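Local coordinates for protein ORF 37 (Human herpesvirus 8 type M, PDB 3FHD) that processes branched or non-linear viral DNA intermediates, cutting double- and single-stranded DNA as an endonuclease and exonuclease, toward unit-length genomes for packaging, at residues C72-P82 against Y492-L500; S56-K64 against M81-L92. All blocks are in the same frame, centred on the assembly; numbering follows the deposited sequence.

Contact 1 (C72-P82 against Y492-L500)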
loop_
_atom_site.group_PDB
_atom_site.type_symbol
_atom_site.label_atom_id
_atom_site.label_comp_id
_atom_site.label_asym_id
_atom_site.label_seq_id
_atom_site.Cartn_x
_atom_site.Cartn_y
_atom_site.Cartn_z
ATOM N N CYS A 72 17.158 21.782 -17.949
ATOM C CA CYS A 72 15.930 21.605 -18.726
ATOM C C CYS A 72 15.710 22.706 -19.753
ATOM O O CYS A 72 14.992 22.501 -20.734
ATOM C CB CYS A 72 14.693 21.483 -17.812
ATOM S SG CYS A 72 14.567 19.887 -17.065
ATOM N N ALA A 73 16.328 23.867 -19.525
ATOM C CA ALA A 73 16.222 24.993 -20.450
ATOM C C ALA A 73 16.865 24.693 -21.805
ATOM O O ALA A 73 16.512 25.313 -22.790
ATOM C CB ALA A 73 16.847 26.248 -19.839
ATOM N N GLN A 74 17.803 23.748 -21.859
ATOM C CA GLN A 74 18.518 23.433 -23.108
ATOM C C GLN A 74 17.620 22.784 -24.168
ATOM O O GLN A 74 16.792 21.933 -23.845
ATOM C CB GLN A 74 19.679 22.495 -22.825
ATOM C CG GLN A 74 20.761 23.102 -21.985
ATOM C CD GLN A 74 21.808 22.086 -21.632
ATOM O OE1 GLN A 74 22.856 22.027 -22.262
ATOM N NE2 GLN A 74 21.519 21.255 -20.646
ATOM N N ALA A 75 17.795 23.184 -25.431
ATOM C CA ALA A 75 17.008 22.626 -26.546
ATOM C C ALA A 75 17.046 21.089 -26.657
ATOM O O ALA A 75 16.016 20.452 -26.904
ATOM C CB ALA A 75 17.439 23.259 -27.866
ATOM N N LYS A 76 18.229 20.508 -26.487
ATOM C CA LYS A 76 18.431 19.060 -26.609
ATOM C C LYS A 76 17.787 18.226 -25.482
ATOM O O LYS A 76 17.507 17.042 -25.664
ATOM C CB LYS A 76 19.938 18.744 -26.710
ATOM C CG LYS A 76 20.779 19.127 -25.471
ATOM C CD LYS A 76 22.295 19.026 -25.750
ATOM C CE LYS A 76 23.103 19.281 -24.467
ATOM N NZ LYS A 76 24.599 19.204 -24.626
ATOM N N ILE A 77 17.562 18.833 -24.325
ATOM C CA ILE A 77 17.128 18.069 -23.158
ATOM C C ILE A 77 15.613 17.843 -23.154
ATOM O O ILE A 77 14.821 18.781 -23.016
ATOM C CB ILE A 77 17.658 18.704 -21.841
ATOM C CG1 ILE A 77 19.205 18.775 -21.848
ATOM C CG2 ILE A 77 17.110 17.974 -20.597
ATOM C CD1 ILE A 77 19.949 17.419 -22.033
ATOM N N GLN A 78 15.226 16.578 -23.318
ATOM C CA GLN A 78 13.829 16.160 -23.240
ATOM C C GLN A 78 13.690 14.936 -22.289
ATOM O O GLN A 78 13.692 13.781 -22.727
ATOM C CB GLN A 78 13.290 15.884 -24.651
ATOM C CG GLN A 78 13.337 17.138 -25.567
ATOM C CD GLN A 78 13.501 16.840 -27.060
ATOM O OE1 GLN A 78 13.493 15.684 -27.499
ATOM N NE2 GLN A 78 13.656 17.897 -27.844
ATOM N N PRO A 79 13.604 15.197 -20.972
ATOM C CA PRO A 79 13.633 14.149 -19.940
ATOM C C PRO A 79 12.508 13.107 -20.046
ATOM O O PRO A 79 11.347 13.433 -20.341
ATOM C CB PRO A 79 13.527 14.941 -18.631
ATOM C CG PRO A 79 14.016 16.271 -18.966
ATOM C CD PRO A 79 13.508 16.530 -20.361
ATOM N N SER A 80 12.886 11.858 -19.806
ATOM C CA SER A 80 12.016 10.702 -19.945
ATOM C C SER A 80 11.798 10.032 -18.568
ATOM O O SER A 80 12.669 10.117 -17.698
ATOM C CB SER A 80 12.711 9.716 -20.889
ATOM O OG SER A 80 12.004 8.508 -21.000
ATOM N N MET A 81 10.646 9.380 -18.385
ATOM C CA MET A 81 10.427 8.460 -17.267
ATOM C C MET A 81 10.510 7.003 -17.756
ATOM O O MET A 81 10.016 6.694 -18.858
ATOM C CB MET A 81 9.085 8.732 -16.591
ATOM C CG MET A 81 8.964 10.145 -15.998
ATOM S SD MET A 81 9.899 10.445 -14.457
ATOM C CE MET A 81 8.796 9.660 -13.273
ATOM N N PRO A 82 11.115 6.105 -16.953
ATOM C CA PRO A 82 11.509 6.313 -15.552
ATOM C C PRO A 82 12.894 6.951 -15.296
ATOM O O PRO A 82 13.284 7.065 -14.131
ATOM C CB PRO A 82 11.490 4.897 -15.014
ATOM C CG PRO A 82 12.015 4.080 -16.195
ATOM C CD PRO A 82 11.454 4.739 -17.412
ATOM N N TYR A 492 7.994 23.838 -17.681
ATOM C CA TYR A 492 9.291 24.194 -18.276
ATOM C C TYR A 492 10.102 22.956 -18.647
ATOM O O TYR A 492 11.219 23.089 -19.156
ATOM C CB TYR A 492 10.119 25.067 -17.319
ATOM C CG TYR A 492 10.243 24.471 -15.935
ATOM C CD1 TYR A 492 9.313 24.794 -14.947
ATOM C CD2 TYR A 492 11.245 23.543 -15.626
ATOM C CE1 TYR A 492 9.378 24.247 -13.699
ATOM C CE2 TYR A 492 11.325 22.980 -14.351
ATOM C CZ TYR A 492 10.384 23.346 -13.401
ATOM O OH TYR A 492 10.429 22.834 -12.151
ATOM N N ILE A 493 9.564 21.763 -18.358
ATOM C CA ILE A 493 10.236 20.495 -18.674
ATOM C C ILE A 493 9.716 19.891 -19.980
ATOM O O ILE A 493 8.513 19.608 -20.118
ATOM C CB ILE A 493 10.109 19.428 -17.499
ATOM C CG1 ILE A 493 10.798 19.913 -16.220
ATOM C CG2 ILE A 493 10.728 18.068 -17.920
ATOM C CD1 ILE A 493 10.764 18.888 -15.034
ATOM N N LYS A 494 10.619 19.661 -20.933
ATOM C CA LYS A 494 10.226 19.067 -22.204
ATOM C C LYS A 494 10.067 17.552 -22.123
ATOM O O LYS A 494 10.808 16.816 -22.771
ATOM C CB LYS A 494 11.199 19.465 -23.321
ATOM C CG LYS A 494 11.223 20.961 -23.608
ATOM C CD LYS A 494 12.102 21.302 -24.822
ATOM C CE LYS A 494 13.587 21.452 -24.453
ATOM N NZ LYS A 494 13.845 22.571 -23.481
ATOM N N TRP A 495 9.086 17.107 -21.329
ATOM C CA TRP A 495 8.845 15.687 -21.061
ATOM C C TRP A 495 8.753 14.901 -22.370
ATOM O O TRP A 495 8.050 15.333 -23.308
ATOM C CB TRP A 495 7.522 15.492 -20.306
ATOM C CG TRP A 495 7.440 16.151 -18.972
ATOM C CD1 TRP A 495 6.816 17.328 -18.666
ATOM C CD2 TRP A 495 7.974 15.648 -17.747
ATOM N NE1 TRP A 495 6.919 17.591 -17.318
ATOM C CE2 TRP A 495 7.637 16.582 -16.728
ATOM C CE3 TRP A 495 8.702 14.489 -17.405
ATOM C CZ2 TRP A 495 8.013 16.408 -15.395
ATOM C CZ3 TRP A 495 9.082 14.310 -16.057
ATOM C CH2 TRP A 495 8.732 15.263 -15.074
ATOM N N ASP A 496 9.473 13.779 -22.426
ATOM C CA ASP A 496 9.378 12.825 -23.520
ATOM C C ASP A 496 8.727 11.585 -22.932
ATOM O O ASP A 496 9.377 10.805 -22.234
ATOM C CB ASP A 496 10.769 12.531 -24.127
ATOM C CG ASP A 496 10.730 11.489 -25.260
ATOM O OD1 ASP A 496 9.815 10.645 -25.286
ATOM O OD2 ASP A 496 11.618 11.510 -26.143
ATOM N N PHE A 497 7.426 11.426 -23.177
ATOM C CA PHE A 497 6.673 10.328 -22.579
ATOM C C PHE A 497 6.534 9.100 -23.524
ATOM O O PHE A 497 5.758 8.168 -23.241
ATOM C CB PHE A 497 5.296 10.824 -22.090
ATOM C CG PHE A 497 5.349 11.733 -20.869
ATOM C CD1 PHE A 497 6.139 11.412 -19.757
ATOM C CD2 PHE A 497 4.565 12.892 -20.822
ATOM C CE1 PHE A 497 6.160 12.245 -18.619
ATOM C CE2 PHE A 497 4.574 13.722 -19.704
ATOM C CZ PHE A 497 5.368 13.403 -18.601
ATOM N N SER A 498 7.300 9.104 -24.624
ATOM C CA SER A 498 7.422 7.933 -25.522
ATOM C C SER A 498 7.596 6.622 -24.752
ATOM O O SER A 498 6.813 5.682 -24.933
ATOM C CB SER A 498 8.593 8.099 -26.506
ATOM O OG SER A 498 8.466 9.295 -27.257
ATOM N N TYR A 499 8.607 6.569 -23.885
ATOM C CA TYR A 499 8.910 5.339 -23.146
ATOM C C TYR A 499 7.796 4.972 -22.172
ATOM O O TYR A 499 7.467 3.792 -22.009
ATOM C CB TYR A 499 10.263 5.423 -22.406
ATOM C CG TYR A 499 10.746 4.067 -21.919
ATOM C CD1 TYR A 499 11.489 3.224 -22.763
ATOM C CD2 TYR A 499 10.433 3.609 -20.641
ATOM C CE1 TYR A 499 11.921 1.958 -22.334
ATOM C CE2 TYR A 499 10.857 2.348 -20.195
ATOM C CZ TYR A 499 11.604 1.532 -21.048
ATOM O OH TYR A 499 12.027 0.296 -20.616
ATOM N N LEU A 500 7.226 5.992 -21.527
ATOM C CA LEU A 500 6.193 5.810 -20.502
ATOM C C LEU A 500 4.929 5.142 -21.047
ATOM O O LEU A 500 4.382 4.218 -20.422
ATOM C CB LEU A 500 5.851 7.157 -19.850
ATOM C CG LEU A 500 5.137 7.139 -18.499
ATOM C CD1 LEU A 500 6.082 6.626 -17.424
ATOM C CD2 LEU A 500 4.616 8.525 -18.139
HETATM O O HOH W 1 13.547 20.093 -20.818
HETATM O O HOH W 2 13.915 12.329 -24.711
HETATM O O HOH W 3 8.974 8.149 -20.911
#

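Contact 2 (S56-K64 against M81-L92)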
loop_
_atom_site.group_PDB
_atom_site.type_symbol
_atom_site.label_atom_id
_atom_site.label_comp_id
_atom_site.label_asym_id
_atom_site.label_seq_id
_atom_site.Cartn_x
_atom_site.Cartn_y
_atom_site.Cartn_z
ATOM N N SER A 56 11.691 18.711 2.273
ATOM C CA SER A 56 12.289 19.371 1.106
ATOM C C SER A 56 13.149 18.508 0.168
ATOM O O SER A 56 13.715 19.031 -0.805
ATOM C CB SER A 56 13.085 20.607 1.522
ATOM O OG SER A 56 14.360 20.249 2.047
ATOM N N LEU A 57 13.270 17.219 0.470
ATOM C CA LEU A 57 14.081 16.306 -0.346
ATOM C C LEU A 57 13.194 15.524 -1.339
ATOM O O LEU A 57 13.568 14.461 -1.799
ATOM C CB LEU A 57 14.872 15.366 0.564
ATOM C CG LEU A 57 15.875 16.055 1.536
ATOM C CD1 LEU A 57 16.744 15.010 2.225
ATOM C CD2 LEU A 57 16.743 17.062 0.826
ATOM N N SER A 58 12.019 16.072 -1.637
ATOM C CA SER A 58 11.011 15.446 -2.516
ATOM C C SER A 58 11.381 15.522 -4.016
ATOM O O SER A 58 12.159 16.371 -4.424
ATOM C CB SER A 58 9.669 16.163 -2.282
ATOM O OG SER A 58 9.737 17.485 -2.787
ATOM N N PHE A 59 10.773 14.677 -4.832
ATOM C CA PHE A 59 10.919 14.745 -6.294
ATOM C C PHE A 59 10.484 16.145 -6.809
ATOM O O PHE A 59 11.112 16.691 -7.696
ATOM C CB PHE A 59 10.035 13.658 -6.913
ATOM C CG PHE A 59 10.292 13.375 -8.422
ATOM C CD1 PHE A 59 11.569 13.289 -8.944
ATOM C CD2 PHE A 59 9.221 13.092 -9.267
ATOM C CE1 PHE A 59 11.790 13.020 -10.327
ATOM C CE2 PHE A 59 9.447 12.791 -10.669
ATOM C CZ PHE A 59 10.728 12.729 -11.163
ATOM N N SER A 60 9.406 16.700 -6.259
ATOM C CA SER A 60 8.897 18.015 -6.699
ATOM C C SER A 60 9.940 19.115 -6.489
ATOM O O SER A 60 10.210 19.902 -7.413
ATOM C CB SER A 60 7.555 18.344 -6.016
ATOM O OG SER A 60 6.570 17.339 -6.311
ATOM N N LYS A 61 10.544 19.163 -5.294
ATOM C CA LYS A 61 11.557 20.168 -5.007
ATOM C C LYS A 61 12.833 19.926 -5.830
ATOM O O LYS A 61 13.505 20.866 -6.238
ATOM C CB LYS A 61 11.876 20.210 -3.510
ATOM C CG LYS A 61 10.705 20.655 -2.603
ATOM C CD LYS A 61 10.231 22.066 -2.890
ATOM C CE LYS A 61 9.416 22.650 -1.700
ATOM N NZ LYS A 61 8.333 21.721 -1.187
ATOM N N PHE A 62 13.186 18.659 -6.044
ATOM C CA PHE A 62 14.237 18.304 -7.000
ATOM C C PHE A 62 13.990 18.960 -8.404
ATOM O O PHE A 62 14.857 19.647 -8.945
ATOM C CB PHE A 62 14.347 16.769 -7.061
ATOM C CG PHE A 62 15.270 16.255 -8.129
ATOM C CD1 PHE A 62 16.653 16.313 -7.962
ATOM C CD2 PHE A 62 14.755 15.692 -9.276
ATOM C CE1 PHE A 62 17.504 15.814 -8.955
ATOM C CE2 PHE A 62 15.594 15.193 -10.286
ATOM C CZ PHE A 62 16.969 15.254 -10.121
ATOM N N LEU A 63 12.803 18.769 -8.980
ATOM C CA LEU A 63 12.523 19.231 -10.333
ATOM C C LEU A 63 12.397 20.760 -10.432
ATOM O O LEU A 63 12.506 21.347 -11.532
ATOM C CB LEU A 63 11.245 18.558 -10.865
ATOM C CG LEU A 63 11.295 17.046 -11.038
ATOM C CD1 LEU A 63 9.928 16.546 -11.545
ATOM C CD2 LEU A 63 12.437 16.661 -11.968
ATOM N N LYS A 64 12.194 21.397 -9.279
ATOM C CA LYS A 64 12.008 22.851 -9.177
ATOM C C LYS A 64 13.338 23.542 -8.908
ATOM O O LYS A 64 13.424 24.765 -9.009
ATOM C CB LYS A 64 11.012 23.203 -8.055
ATOM C CG LYS A 64 9.544 22.837 -8.367
ATOM C CD LYS A 64 8.811 24.018 -8.934
ATOM C CE LYS A 64 7.525 23.647 -9.678
ATOM N NZ LYS A 64 6.549 24.790 -9.571
ATOM N N MET A 81 10.646 9.380 -18.385
ATOM C CA MET A 81 10.427 8.460 -17.267
ATOM C C MET A 81 10.510 7.003 -17.756
ATOM O O MET A 81 10.016 6.694 -18.858
ATOM C CB MET A 81 9.085 8.732 -16.591
ATOM C CG MET A 81 8.964 10.145 -15.998
ATOM S SD MET A 81 9.899 10.445 -14.457
ATOM C CE MET A 81 8.796 9.660 -13.273
ATOM N N PRO A 82 11.115 6.105 -16.953
ATOM C CA PRO A 82 11.509 6.313 -15.552
ATOM C C PRO A 82 12.894 6.951 -15.296
ATOM O O PRO A 82 13.284 7.065 -14.131
ATOM C CB PRO A 82 11.490 4.897 -15.014
ATOM C CG PRO A 82 12.015 4.080 -16.195
ATOM C CD PRO A 82 11.454 4.739 -17.412
ATOM N N ALA A 83 13.632 7.344 -16.344
ATOM C CA ALA A 83 15.024 7.779 -16.190
ATOM C C ALA A 83 15.197 8.944 -15.208
ATOM O O ALA A 83 16.132 8.959 -14.413
ATOM C CB ALA A 83 15.684 8.111 -17.585
ATOM N N LEU A 84 14.310 9.930 -15.277
ATOM C CA LEU A 84 14.455 11.096 -14.387
ATOM C C LEU A 84 14.149 10.723 -12.901
ATOM O O LEU A 84 14.758 11.258 -11.967
ATOM C CB LEU A 84 13.577 12.247 -14.905
ATOM C CG LEU A 84 13.620 13.586 -14.177
ATOM C CD1 LEU A 84 15.071 14.083 -13.991
ATOM C CD2 LEU A 84 12.744 14.620 -14.912
ATOM N N ARG A 85 13.230 9.784 -12.705
ATOM C CA ARG A 85 12.939 9.230 -11.365
ATOM C C ARG A 85 14.170 8.477 -10.789
ATOM O O ARG A 85 14.461 8.615 -9.593
ATOM C CB ARG A 85 11.716 8.290 -11.443
ATOM C CG ARG A 85 11.231 7.777 -10.086
ATOM C CD ARG A 85 10.724 8.884 -9.192
ATOM N NE ARG A 85 10.544 8.399 -7.809
ATOM C CZ ARG A 85 9.898 9.053 -6.847
ATOM N NH1 ARG A 85 9.287 10.189 -7.119
ATOM N NH2 ARG A 85 9.825 8.521 -5.624
ATOM N N MET A 86 14.859 7.706 -11.643
ATOM C CA MET A 86 16.122 7.018 -11.274
ATOM C C MET A 86 17.188 8.040 -10.874
ATOM O O MET A 86 17.833 7.881 -9.840
ATOM C CB MET A 86 16.643 6.128 -12.423
ATOM C CG MET A 86 15.864 4.820 -12.603
ATOM S SD MET A 86 15.753 3.761 -11.134
ATOM C CE MET A 86 14.053 3.407 -11.256
ATOM N N ALA A 87 17.319 9.116 -11.661
ATOM C CA ALA A 87 18.244 10.242 -11.352
ATOM C C ALA A 87 17.942 10.847 -9.969
ATOM O O ALA A 87 18.857 11.046 -9.150
ATOM C CB ALA A 87 18.132 11.330 -12.429
ATOM N N TYR A 88 16.669 11.157 -9.729
ATOM C CA TYR A 88 16.208 11.625 -8.406
ATOM C C TYR A 88 16.575 10.652 -7.284
ATOM O O TYR A 88 17.099 11.088 -6.244
ATOM C CB TYR A 88 14.678 11.843 -8.395
ATOM C CG TYR A 88 14.111 11.998 -6.985
ATOM C CD1 TYR A 88 14.409 13.117 -6.218
ATOM C CD2 TYR A 88 13.313 10.988 -6.422
ATOM C CE1 TYR A 88 13.912 13.262 -4.893
ATOM C CE2 TYR A 88 12.826 11.102 -5.098
ATOM C CZ TYR A 88 13.114 12.259 -4.362
ATOM O OH TYR A 88 12.635 12.372 -3.073
ATOM N N ASN A 89 16.296 9.351 -7.479
ATOM C CA ASN A 89 16.644 8.340 -6.452
ATOM C C ASN A 89 18.131 8.441 -6.084
ATOM O O ASN A 89 18.507 8.402 -4.914
ATOM C CB ASN A 89 16.319 6.913 -6.901
ATOM C CG ASN A 89 14.853 6.508 -6.583
ATOM O OD1 ASN A 89 14.609 5.614 -5.773
ATOM N ND2 ASN A 89 13.902 7.185 -7.184
ATOM N N TYR A 90 18.985 8.571 -7.091
ATOM C CA TYR A 90 20.409 8.729 -6.815
ATOM C C TYR A 90 20.722 9.934 -5.923
ATOM O O TYR A 90 21.376 9.784 -4.892
ATOM C CB TYR A 90 21.244 8.770 -8.109
ATOM C CG TYR A 90 22.673 9.162 -7.794
ATOM C CD1 TYR A 90 23.542 8.257 -7.149
ATOM C CD2 TYR A 90 23.156 10.429 -8.119
ATOM C CE1 TYR A 90 24.856 8.622 -6.837
ATOM C CE2 TYR A 90 24.494 10.796 -7.816
ATOM C CZ TYR A 90 25.315 9.893 -7.184
ATOM O OH TYR A 90 26.626 10.249 -6.905
ATOM N N PHE A 91 20.273 11.124 -6.314
ATOM C CA PHE A 91 20.507 12.337 -5.509
ATOM C C PHE A 91 19.914 12.236 -4.107
ATOM O O PHE A 91 20.538 12.698 -3.121
ATOM C CB PHE A 91 19.951 13.580 -6.228
ATOM C CG PHE A 91 20.789 14.002 -7.430
ATOM C CD1 PHE A 91 22.021 14.607 -7.245
ATOM C CD2 PHE A 91 20.355 13.736 -8.719
ATOM C CE1 PHE A 91 22.833 14.976 -8.349
ATOM C CE2 PHE A 91 21.126 14.099 -9.829
ATOM C CZ PHE A 91 22.386 14.727 -9.637
ATOM N N LEU A 92 18.696 11.701 -4.025
ATOM C CA LEU A 92 18.026 11.496 -2.740
ATOM C C LEU A 92 18.893 10.626 -1.809
ATOM O O LEU A 92 19.205 11.006 -0.698
ATOM C CB LEU A 92 16.661 10.807 -2.945
ATOM C CG LEU A 92 15.957 10.471 -1.616
ATOM C CD1 LEU A 92 15.841 11.714 -0.680
ATOM C CD2 LEU A 92 14.622 9.866 -1.904
HETATM O O HOH W 4 9.724 12.123 -4.120
#

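Contact 1 (C72-P82 against Y492-L500)
Met81 brings CG to within 4.2 Å of Trp495 CZ3, running alongside it in the same direction. The indole is sandwiched by its own segment: Ile493 CG2 sits over the centre of one face, and Phe497 CZ presses on the opposite face toward the rim. Met81 CG also approaches the Phe497 ring at its edge, near the plane, while Trp495 CB lies over a face of that ring. Met81 CB touches Leu500 CD1 at 3.8 Å. Beyond a cis peptide bond, the Pro82 ring crosses Tyr499, with CD 3.6 Å from Tyr499 CD2. The segments join the loop between helices 66-72 and 83-100 to the chain that runs into the last modelled helix, 498-502, by few bonds and without forming a regular sheet. Asp496 N gives Pro79 O a nearly straight hydrogen bond (2.8 Å, 173°). Asp496 OD1 takes both Ser498 N and Ser498 OG, the former making an Asx turn. At the other end, Lys494 bends at chi3 (-85°) and chi4 (-62°), which curls its ammonium group into the turn that follows helix 66-72. There NZ donates to Cys72 O at 3.0 Å, nearly along the C=O axis, and to Gln74 O at 3.0 Å from above the carbonyl plane. Ile77 N reaches Gln74 O from the other face, within the type I turn from Gln74 to Ile77. Water 1 ties Cys72 O and Ile77 O to Lys494 N; water 3 gathers Met81 O, Asp496 O and Leu500 N. Trp482 of helix 468-489 touches both Met81 and Phe497.

Contact 2 (S56-K64 against M81-L92)
Leu57 O accepts a hydrogen bond from Tyr88 OH at 2.6 Å, the hydroxyl lying in the carbonyl plane on a lone pair and Leu57 O at the edge of the tyrosine ring. Water 4 accepts from Phe59 N and donates weakly to the same hydroxyl. Phe59 CB lies over one face of the Tyr88 ring, 4.1 Å from its centroid, and Leu92 CB covers the opposite face toward the rim. The Phe59 ring stands between Leu63 CD1 on one face and Arg85 CD over the centre of the other, 4.2 Å from the centroid. With chi1 of 173°, Phe62 swings CG away from its backbone N and against helix 83-92, where Tyr88 CA lies over a face of the Phe62 ring; Leu84 CD1 meets that ring's edge, and Phe62 CE1 comes to 3.5 Å from Phe91 CD2. Phe59, Phe62, Tyr88 and Phe91 form an aromatic cluster in which Phe59 and Phe62 each meet Tyr88 obliquely. Ser58 N-caps helix 59-64, its OG accepting from Lys61 N. The guanidinium of Arg85 is held by Leu160 O, Asp162 O and Gln231 OE1. Helix 59-64 crosses helix 83-92 at 100°, their axes 10.6 Å apart; helix 122-130 touches Ala83, Met86, Tyr90 and Phe91, and helix 134-147 touches Pro82, Met86 and Asn89.

Overall arrangement
The two contacts lie on the same side of the chain's centre, their own centres about 14 Å apart; their segments alternate along the chain, and they share Met81 and Pro82. Contact 1 brings the C-terminal region, some 410 residues on, against the loop that leads into the helix used by contact 2, which is local in sequence. They meet directly: Tyr492 OH is probably hydrogen-bonded to Leu63 O at 2.6 Å, and Leu84 CD2 lies 3.8 Å from Pro79 CB and 3.9 Å from Trp495 CZ3. Contact 1 is the more peripheral and partly buried; contact 2 is fully buried. Both are away from the magnesium site of Asp243, Glu266 and Ile267.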